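Local coordinates for protein Non-sulfated chondroitin lyase E66 (Autographa californica nucleopolyhedrovirus, PDB 3VSN) that cleaves non-sulfated chondroitin as an envelope-borne polysaccharide lyase, an activity that may help the virus breach the host midgut barrier during oral infection, at residues Q392-I397 / N471-V476; A492-N497 / S523-S528; Q538-Q543 / A548-C553. All blocks are in the same frame, centred on the assembly; numbering follows the deposited sequence.

Contact 1 of 3, residues Q392-I397 / N471-V476; sequences QSLNGI and NGRVIV
Van der Waals packing of a methyl on a guanidinium face carries this contact: CD2 of L394 rests over one face of the R473 head. It lies 3.4 Å above the plane and offset toward the rim, with NH1 of R473 the nearest atom at 3.5 Å from CD2 of L394. The CB bond of L394 does not aim at the strand; with CG anti to the carbonyl carbon (chi1 -66°), the branch brings its tip back over the arginine. Next to it, the backbone O of S393 makes a looser approach to CD of R473, 4.4 Å away.

Polar bonds hold each partner in shape. R473 bends at chi2 and chi3, so its head folds back along its own segment and NH1 donates to the backbone O of N471 (2.9 Å), which lies in the guanidinium plane but sees the donor well out of its carbonyl plane. OE2 of E537 forms salt bridges with NE of both R473 and R527, which probably offsets the closeness of the two like charges. In the loop, OD1 of N395 accepts from N of I397 at 3.1 Å and 175°, closing an Asx turn.

Backbone pairing of R473 with L391 sets the loop beside strand 472-480. The arrangement is that of an antiparallel sheet edge, where short strand 390-391 runs out into a turn, in one sheet of the beta-sandwich.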
loop_
_atom_site.group_PDB
_atom_site.type_symbol
_atom_site.label_atom_id
_atom_site.label_comp_id
_atom_site.label_asym_id
_atom_site.label_seq_id
_atom_site.Cartn_x
_atom_site.Cartn_y
_atom_site.Cartn_z
ATOM N N GLN A 392 -14.112 20.477 -6.044
ATOM C CA GLN A 392 -14.174 21.746 -6.771
ATOM C C GLN A 392 -15.477 21.890 -7.552
ATOM O O GLN A 392 -15.740 22.931 -8.152
ATOM C CB GLN A 392 -12.979 21.883 -7.716
ATOM C CG GLN A 392 -11.637 22.015 -7.015
ATOM C CD GLN A 392 -10.500 22.274 -7.987
ATOM O OE1 GLN A 392 -10.596 23.143 -8.857
ATOM N NE2 GLN A 392 -9.414 21.525 -7.838
ATOM N N SER A 393 -16.284 20.835 -7.535
ATOM C CA SER A 393 -17.604 20.839 -8.162
ATOM C C SER A 393 -18.564 20.012 -7.305
ATOM O O SER A 393 -18.134 19.303 -6.385
ATOM C CB SER A 393 -17.521 20.269 -9.581
ATOM O OG SER A 393 -17.063 18.927 -9.561
ATOM N N LEU A 394 -19.855 20.100 -7.604
ATOM C CA LEU A 394 -20.856 19.342 -6.857
ATOM C C LEU A 394 -20.734 17.823 -7.051
ATOM O O LEU A 394 -20.820 17.064 -6.081
ATOM C CB LEU A 394 -22.273 19.844 -7.170
ATOM C CG LEU A 394 -22.607 21.271 -6.710
ATOM C CD1 LEU A 394 -23.999 21.670 -7.178
ATOM C CD2 LEU A 394 -22.495 21.422 -5.195
ATOM N N ASN A 395 -20.501 17.381 -8.287
ATOM C CA ASN A 395 -20.371 15.942 -8.560
ATOM C C ASN A 395 -19.003 15.361 -8.188
ATOM O O ASN A 395 -18.826 14.142 -8.150
ATOM C CB ASN A 395 -20.781 15.586 -10.004
ATOM C CG ASN A 395 -19.786 16.066 -11.055
ATOM O OD1 ASN A 395 -18.642 16.407 -10.761
ATOM N ND2 ASN A 395 -20.231 16.072 -12.306
ATOM N N GLY A 396 -18.042 16.248 -7.941
ATOM C CA GLY A 396 -16.731 15.878 -7.407
ATOM C C GLY A 396 -15.778 15.157 -8.341
ATOM O O GLY A 396 -14.743 14.664 -7.900
ATOM N N ILE A 397 -16.113 15.089 -9.629
ATOM C CA ILE A 397 -15.269 14.385 -10.599
ATOM C C ILE A 397 -14.123 15.274 -11.082
ATOM O O ILE A 397 -14.348 16.342 -11.644
ATOM C CB ILE A 397 -16.095 13.821 -11.784
ATOM C CG1 ILE A 397 -17.040 12.717 -11.289
ATOM C CG2 ILE A 397 -15.178 13.288 -12.884
ATOM C CD1 ILE A 397 -18.222 12.436 -12.201
ATOM N N ASN A 471 -19.164 26.957 -5.006
ATOM C CA ASN A 471 -18.358 26.802 -3.801
ATOM C C ASN A 471 -17.658 25.446 -3.780
ATOM O O ASN A 471 -18.225 24.435 -4.202
ATOM C CB ASN A 471 -19.222 26.936 -2.544
ATOM C CG ASN A 471 -19.799 28.330 -2.364
ATOM O OD1 ASN A 471 -20.949 28.481 -1.951
ATOM N ND2 ASN A 471 -19.008 29.349 -2.658
ATOM N N GLY A 472 -16.425 25.431 -3.287
ATOM C CA GLY A 472 -15.728 24.173 -3.034
ATOM C C GLY A 472 -16.217 23.564 -1.732
ATOM O O GLY A 472 -17.052 24.148 -1.036
ATOM N N ARG A 473 -15.703 22.385 -1.399
ATOM C CA ARG A 473 -16.030 21.743 -0.126
ATOM C C ARG A 473 -14.958 20.752 0.271
ATOM O O ARG A 473 -14.307 20.143 -0.583
ATOM C CB ARG A 473 -17.389 21.037 -0.174
ATOM C CG ARG A 473 -17.665 20.282 -1.465
ATOM C CD ARG A 473 -18.576 21.093 -2.367
ATOM N NE ARG A 473 -19.898 21.215 -1.768
ATOM C CZ ARG A 473 -20.770 22.184 -2.027
ATOM N NH1 ARG A 473 -20.477 23.154 -2.884
ATOM N NH2 ARG A 473 -21.944 22.179 -1.415
ATOM N N VAL A 474 -14.776 20.604 1.578
ATOM C CA VAL A 474 -13.828 19.644 2.113
ATOM C C VAL A 474 -14.637 18.525 2.744
ATOM O O VAL A 474 -15.465 18.768 3.628
ATOM C CB VAL A 474 -12.891 20.288 3.151
ATOM C CG1 VAL A 474 -11.903 19.261 3.691
ATOM C CG2 VAL A 474 -12.149 21.470 2.534
ATOM N N ILE A 475 -14.404 17.303 2.280
ATOM C CA ILE A 475 -15.134 16.145 2.787
ATOM C C ILE A 475 -14.629 15.785 4.182
ATOM O O ILE A 475 -13.424 15.612 4.393
ATOM C CB ILE A 475 -15.027 14.940 1.827
ATOM C CG1 ILE A 475 -15.616 15.312 0.461
ATOM C CG2 ILE A 475 -15.722 13.708 2.405
ATOM C CD1 ILE A 475 -15.434 14.256 -0.610
ATOM N N VAL A 476 -15.562 15.692 5.126
ATOM C CA VAL A 476 -15.253 15.279 6.496
ATOM C C VAL A 476 -15.539 13.780 6.674
ATOM O O VAL A 476 -14.720 13.044 7.229
ATOM C CB VAL A 476 -16.033 16.137 7.523
ATOM C CG1 VAL A 476 -15.817 15.633 8.944
ATOM C CG2 VAL A 476 -15.615 17.600 7.414
#

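Contact 2 of 3, residues A492-N497 / S523-S528; sequences AQRINN and SLTVRS
R494 of the helix makes its closest approach at L524, and just before that residue S523 is linked to the same arginine through water 1. OG of S523 lies 2.8 Å from the water oxygen, and the water accepts from NH2 of R494, also at 2.8 Å, so the serine is joined to the helix without a direct contact.

L524 supplies the direct polar link. Its backbone O takes a hydrogen bond from NH1 of R494 at 2.8 Å, with an N-H...O angle of 164°. The carbonyl oxygen lies at the edge of the guanidinium and in its plane, whereas the donor is tilted 32° from the carbonyl plane. Water 1 donates to this oxygen as well, so L524 O is gripped twice, and NH1, NH2, water and carbonyl form a closed ring of bonds at one edge of the arginine head. What carries the head this far is the helix side chain itself: CG stands anti to the backbone N (chi1 -179°) and the chain stays extended from CG to NE. S501 at NH1 and N499 at NE, both from the turn after the helix, occupy further N-H groups and help fix the rotation of the guanidinium.

The contact thus places the short helix 490-496 against strand 525-530, an outermost strand of a four-stranded antiparallel sheet in the beta-sandwich; T525 and R527 pair through their backbones with E537 and L535 of the adjoining strand.

T525 follows with van der Waals contact alone, its CA 3.8 Å from NH1 of R494. Its CB bond leads away from the helix, though CG2 still comes 4.4 Å from NH2 of R494. The CB bond of V526 points toward the helix, and CG2 of V526 comes within 4.4 Å of CD of R494, alongside the aliphatic part of the arginine.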
loop_
_atom_site.group_PDB
_atom_site.type_symbol
_atom_site.label_atom_id
_atom_site.label_comp_id
_atom_site.label_asym_id
_atom_site.label_seq_id
_atom_site.Cartn_x
_atom_site.Cartn_y
_atom_site.Cartn_z
ATOM N N ALA A 492 -30.379 11.820 8.857
ATOM C CA ALA A 492 -31.147 11.338 10.008
ATOM C C ALA A 492 -30.370 11.502 11.316
ATOM O O ALA A 492 -30.941 11.900 12.331
ATOM C CB ALA A 492 -31.571 9.887 9.808
ATOM N N GLN A 493 -29.072 11.204 11.284
ATOM C CA GLN A 493 -28.200 11.411 12.446
ATOM C C GLN A 493 -28.169 12.882 12.852
ATOM O O GLN A 493 -28.271 13.205 14.033
ATOM C CB GLN A 493 -26.775 10.924 12.166
ATOM C CG GLN A 493 -26.610 9.410 12.137
ATOM C CD GLN A 493 -25.152 8.994 12.081
ATOM O OE1 GLN A 493 -24.346 9.409 12.915
ATOM N NE2 GLN A 493 -24.802 8.177 11.091
ATOM N N ARG A 494 -28.035 13.768 11.864
ATOM C CA ARG A 494 -28.050 15.210 12.103
ATOM C C ARG A 494 -29.336 15.652 12.811
ATOM O O ARG A 494 -29.277 16.295 13.864
ATOM C CB ARG A 494 -27.870 15.980 10.786
ATOM C CG ARG A 494 -27.841 17.497 10.937
ATOM C CD ARG A 494 -27.983 18.181 9.583
ATOM N NE ARG A 494 -27.835 19.637 9.661
ATOM C CZ ARG A 494 -26.668 20.278 9.654
ATOM N NH1 ARG A 494 -25.526 19.599 9.579
ATOM N NH2 ARG A 494 -26.637 21.604 9.722
ATOM N N ILE A 495 -30.486 15.290 12.240
ATOM C CA ILE A 495 -31.789 15.687 12.794
ATOM C C ILE A 495 -31.997 15.130 14.208
ATOM O O ILE A 495 -32.511 15.834 15.085
ATOM C CB ILE A 495 -32.965 15.300 11.864
ATOM C CG1 ILE A 495 -32.802 15.926 10.466
ATOM C CG2 ILE A 495 -34.308 15.687 12.480
ATOM C CD1 ILE A 495 -32.672 17.432 10.442
ATOM N N ASN A 496 -31.575 13.882 14.422
ATOM C CA ASN A 496 -31.633 13.256 15.745
ATOM C C ASN A 496 -30.754 13.972 16.765
ATOM O O ASN A 496 -31.032 13.940 17.963
ATOM C CB ASN A 496 -31.248 11.777 15.667
ATOM C CG ASN A 496 -32.386 10.905 15.181
ATOM O OD1 ASN A 496 -33.537 11.335 15.141
ATOM N ND2 ASN A 496 -32.071 9.669 14.816
ATOM N N ASN A 497 -29.694 14.618 16.282
ATOM C CA ASN A 497 -28.780 15.381 17.136
ATOM C C ASN A 497 -29.090 16.883 17.155
ATOM O O ASN A 497 -28.187 17.718 17.054
ATOM C CB ASN A 497 -27.323 15.127 16.718
ATOM C CG ASN A 497 -26.319 15.687 17.715
ATOM O OD1 ASN A 497 -26.566 15.707 18.921
ATOM N ND2 ASN A 497 -25.179 16.150 17.210
ATOM N N SER A 523 -19.223 25.162 9.288
ATOM C CA SER A 523 -19.981 24.131 9.977
ATOM C C SER A 523 -20.061 22.867 9.116
ATOM O O SER A 523 -19.775 22.898 7.913
ATOM C CB SER A 523 -21.377 24.639 10.344
ATOM O OG SER A 523 -22.238 24.622 9.222
ATOM N N LEU A 524 -20.430 21.757 9.748
ATOM C CA LEU A 524 -20.645 20.499 9.044
ATOM C C LEU A 524 -22.037 20.480 8.434
ATOM O O LEU A 524 -23.023 20.771 9.114
ATOM C CB LEU A 524 -20.486 19.314 10.001
ATOM C CG LEU A 524 -19.184 19.180 10.796
ATOM C CD1 LEU A 524 -19.282 18.012 11.771
ATOM C CD2 LEU A 524 -17.986 19.012 9.873
ATOM N N THR A 525 -22.106 20.146 7.148
ATOM C CA THR A 525 -23.378 20.034 6.440
ATOM C C THR A 525 -23.413 18.735 5.642
ATOM O O THR A 525 -22.366 18.159 5.332
ATOM C CB THR A 525 -23.638 21.241 5.513
ATOM O OG1 THR A 525 -22.493 21.465 4.682
ATOM C CG2 THR A 525 -23.933 22.500 6.329
ATOM N N VAL A 526 -24.624 18.283 5.327
ATOM C CA VAL A 526 -24.846 16.994 4.669
ATOM C C VAL A 526 -25.306 17.190 3.224
ATOM O O VAL A 526 -26.171 18.022 2.955
ATOM C CB VAL A 526 -25.895 16.156 5.439
ATOM C CG1 VAL A 526 -26.210 14.855 4.706
ATOM C CG2 VAL A 526 -25.411 15.867 6.854
ATOM N N ARG A 527 -24.731 16.413 2.307
ATOM C CA ARG A 527 -25.085 16.487 0.890
ATOM C C ARG A 527 -24.791 15.165 0.184
ATOM O O ARG A 527 -23.842 14.468 0.548
ATOM C CB ARG A 527 -24.305 17.621 0.216
ATOM C CG ARG A 527 -24.677 17.891 -1.235
ATOM C CD ARG A 527 -23.860 19.045 -1.796
ATOM N NE ARG A 527 -22.431 18.732 -1.811
ATOM C CZ ARG A 527 -21.798 18.129 -2.813
ATOM N NH1 ARG A 527 -22.455 17.765 -3.911
ATOM N NH2 ARG A 527 -20.501 17.882 -2.716
ATOM N N SER A 528 -25.612 14.833 -0.815
ATOM C CA SER A 528 -25.372 13.681 -1.693
ATOM C C SER A 528 -24.902 14.138 -3.080
ATOM O O SER A 528 -25.681 14.736 -3.829
ATOM C CB SER A 528 -26.637 12.825 -1.825
ATOM O OG SER A 528 -27.006 12.270 -0.576
HETATM O O HOH W 1 -24.412 23.167 10.270
#

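Contact 3 of 3, residues Q538-Q543 / A548-C553; sequences QIISFQ and ATASAC
Two torsion choices bring Q538 and I540 onto the facing strand. Q538 sets CG anti to its carbonyl carbon and continues extended, so that its amide reaches the backbone of C553; I540 puts CG1 between its backbone N and carbonyl carbon (chi1 51°), which turns CD1 toward A550.

Strands 538-540 and 550-553 run antiparallel, at 173°, but their axes come no closer than 7.5 Å, too far for main-chain pairing. They belong to two different sheets: Q538 and I540 pair with V474 and G472, while A550 and A552 pair with I460 and Y457. The contact is therefore face-to-face packing of two layers of the beta-sandwich, linked at one end by the short helix 542-546, which ends in a Schellman motif with A548 as its C-prime residue.

At the polar end, the Q538 amide takes both N and O of C553 from the other layer. OE1 of Q538 accepts from N of C553 at 3.0 Å, and NE2 of Q538 donates to O of the same residue at 2.8 Å. Both bonds are moderately bent, the one from NE2 having an N-H...O angle of 157°. This two-bond grip on one residue fixes the rotation of the amide and satisfies both of its polar atoms in a buried place, while C553 also pairs with V514 in its own sheet.

Between the layers, the small residues A550 and A552 turn their methyl groups toward strand 538-540. CD1 of I540 lies 4.0 Å from CB of A550, while the CB bond of S551 points away and its OG bonds to N520 O. The other branch of the isoleucine, CG2 of I540, settles 3.4 Å from the backbone O of S551, and CB of A552 sits 3.2 Å from OE1 of Q538.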
loop_
_atom_site.group_PDB
_atom_site.type_symbol
_atom_site.label_atom_id
_atom_site.label_comp_id
_atom_site.label_asym_id
_atom_site.label_seq_id
_atom_site.Cartn_x
_atom_site.Cartn_y
_atom_site.Cartn_z
ATOM N N GLN A 538 -17.445 20.417 4.783
ATOM C CA GLN A 538 -17.315 21.823 5.141
ATOM C C GLN A 538 -17.201 22.627 3.852
ATOM O O GLN A 538 -16.209 22.515 3.118
ATOM C CB GLN A 538 -16.109 22.052 6.061
ATOM C CG GLN A 538 -16.335 21.564 7.490
ATOM C CD GLN A 538 -15.171 21.855 8.428
ATOM O OE1 GLN A 538 -14.217 22.538 8.066
ATOM N NE2 GLN A 538 -15.251 21.333 9.646
ATOM N N ILE A 539 -18.237 23.414 3.572
ATOM C CA ILE A 539 -18.301 24.202 2.346
ATOM C C ILE A 539 -17.407 25.438 2.469
ATOM O O ILE A 539 -17.442 26.148 3.475
ATOM C CB ILE A 539 -19.757 24.594 1.989
ATOM C CG1 ILE A 539 -20.605 23.332 1.748
ATOM C CG2 ILE A 539 -19.789 25.491 0.755
ATOM C CD1 ILE A 539 -22.108 23.551 1.784
ATOM N N ILE A 540 -16.597 25.671 1.441
ATOM C CA ILE A 540 -15.676 26.806 1.408
ATOM C C ILE A 540 -16.002 27.706 0.211
ATOM O O ILE A 540 -16.227 27.218 -0.899
ATOM C CB ILE A 540 -14.198 26.342 1.382
ATOM C CG1 ILE A 540 -13.969 25.293 0.275
ATOM C CG2 ILE A 540 -13.801 25.779 2.745
ATOM C CD1 ILE A 540 -12.516 24.925 0.029
ATOM N N SER A 541 -16.036 29.017 0.436
ATOM C CA SER A 541 -16.469 29.949 -0.612
ATOM C C SER A 541 -15.499 29.988 -1.794
ATOM O O SER A 541 -14.282 29.941 -1.604
ATOM C CB SER A 541 -16.667 31.356 -0.046
ATOM O OG SER A 541 -15.424 31.953 0.278
ATOM N N PHE A 542 -16.038 30.072 -3.010
ATOM C CA PHE A 542 -15.184 30.224 -4.187
ATOM C C PHE A 542 -14.346 31.503 -4.105
ATOM O O PHE A 542 -13.215 31.522 -4.582
ATOM C CB PHE A 542 -15.961 30.113 -5.516
ATOM C CG PHE A 542 -17.015 31.174 -5.721
ATOM C CD1 PHE A 542 -16.685 32.421 -6.254
ATOM C CD2 PHE A 542 -18.350 30.909 -5.426
ATOM C CE1 PHE A 542 -17.664 33.392 -6.457
ATOM C CE2 PHE A 542 -19.332 31.876 -5.626
ATOM C CZ PHE A 542 -18.988 33.118 -6.142
ATOM N N GLN A 543 -14.885 32.545 -3.467
ATOM C CA GLN A 543 -14.144 33.805 -3.282
ATOM C C GLN A 543 -12.839 33.611 -2.506
ATOM O O GLN A 543 -11.797 34.147 -2.896
ATOM C CB GLN A 543 -14.999 34.878 -2.591
ATOM C CG GLN A 543 -16.165 35.403 -3.418
ATOM C CD GLN A 543 -17.444 34.619 -3.198
ATOM O OE1 GLN A 543 -17.418 33.459 -2.783
ATOM N NE2 GLN A 543 -18.579 35.256 -3.478
ATOM N N ALA A 548 -6.705 32.092 -2.341
ATOM C CA ALA A 548 -5.924 31.071 -1.632
ATOM C C ALA A 548 -5.926 31.300 -0.120
ATOM O O ALA A 548 -4.877 31.275 0.527
ATOM C CB ALA A 548 -4.498 30.974 -2.187
ATOM N N THR A 549 -7.118 31.545 0.425
ATOM C CA THR A 549 -7.285 31.789 1.857
ATOM C C THR A 549 -8.361 30.909 2.498
ATOM O O THR A 549 -8.684 31.092 3.669
ATOM C CB THR A 549 -7.611 33.271 2.168
ATOM O OG1 THR A 549 -8.768 33.681 1.423
ATOM C CG2 THR A 549 -6.429 34.188 1.839
ATOM N N ALA A 550 -8.916 29.961 1.743
ATOM C CA ALA A 550 -9.954 29.078 2.277
ATOM C C ALA A 550 -9.371 28.113 3.305
ATOM O O ALA A 550 -8.203 27.736 3.218
ATOM C CB ALA A 550 -10.652 28.318 1.154
ATOM N N SER A 551 -10.185 27.733 4.287
ATOM C CA SER A 551 -9.745 26.825 5.347
ATOM C C SER A 551 -10.857 25.878 5.809
ATOM O O SER A 551 -12.043 26.177 5.673
ATOM C CB SER A 551 -9.178 27.613 6.536
ATOM O OG SER A 551 -10.047 28.665 6.927
ATOM N N ALA A 552 -10.455 24.730 6.349
ATOM C CA ALA A 552 -11.385 23.753 6.900
ATOM C C ALA A 552 -10.671 22.943 7.976
ATOM O O ALA A 552 -9.469 22.703 7.877
ATOM C CB ALA A 552 -11.916 22.841 5.804
ATOM N N CYS A 553 -11.405 22.523 9.001
ATOM C CA CYS A 553 -10.788 21.827 10.130
ATOM C C CYS A 553 -11.759 20.853 10.777
ATOM O O CYS A 553 -12.875 21.226 11.145
ATOM C CB CYS A 553 -10.277 22.836 11.169
ATOM S SG CYS A 553 -9.181 22.124 12.417
#

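How the contacts relate
All three contacts reach the same four-stranded antiparallel sheet. Contact 1 lies at its 390-391 edge, contact 2 adds a helix beside its opposite outermost strand, and contact 3 packs its 533-540 strand on the seven-stranded sheet. Contacts 1 and 3 have centres about 11 Å apart and share backbone bonds: V474 O to Q538 N at 2.8 Å and G472 O to I540 N at 2.9 Å. Contact 2 lies about 17 Å from contact 1 and 19 Å from contact 3, centre to centre. R527 spans contacts 1 and 2, its NH1 2.8 Å from L394 O in a probable hydrogen bond, and L524 packs on both V476 and Q538. All three lie away from the catalytic residues.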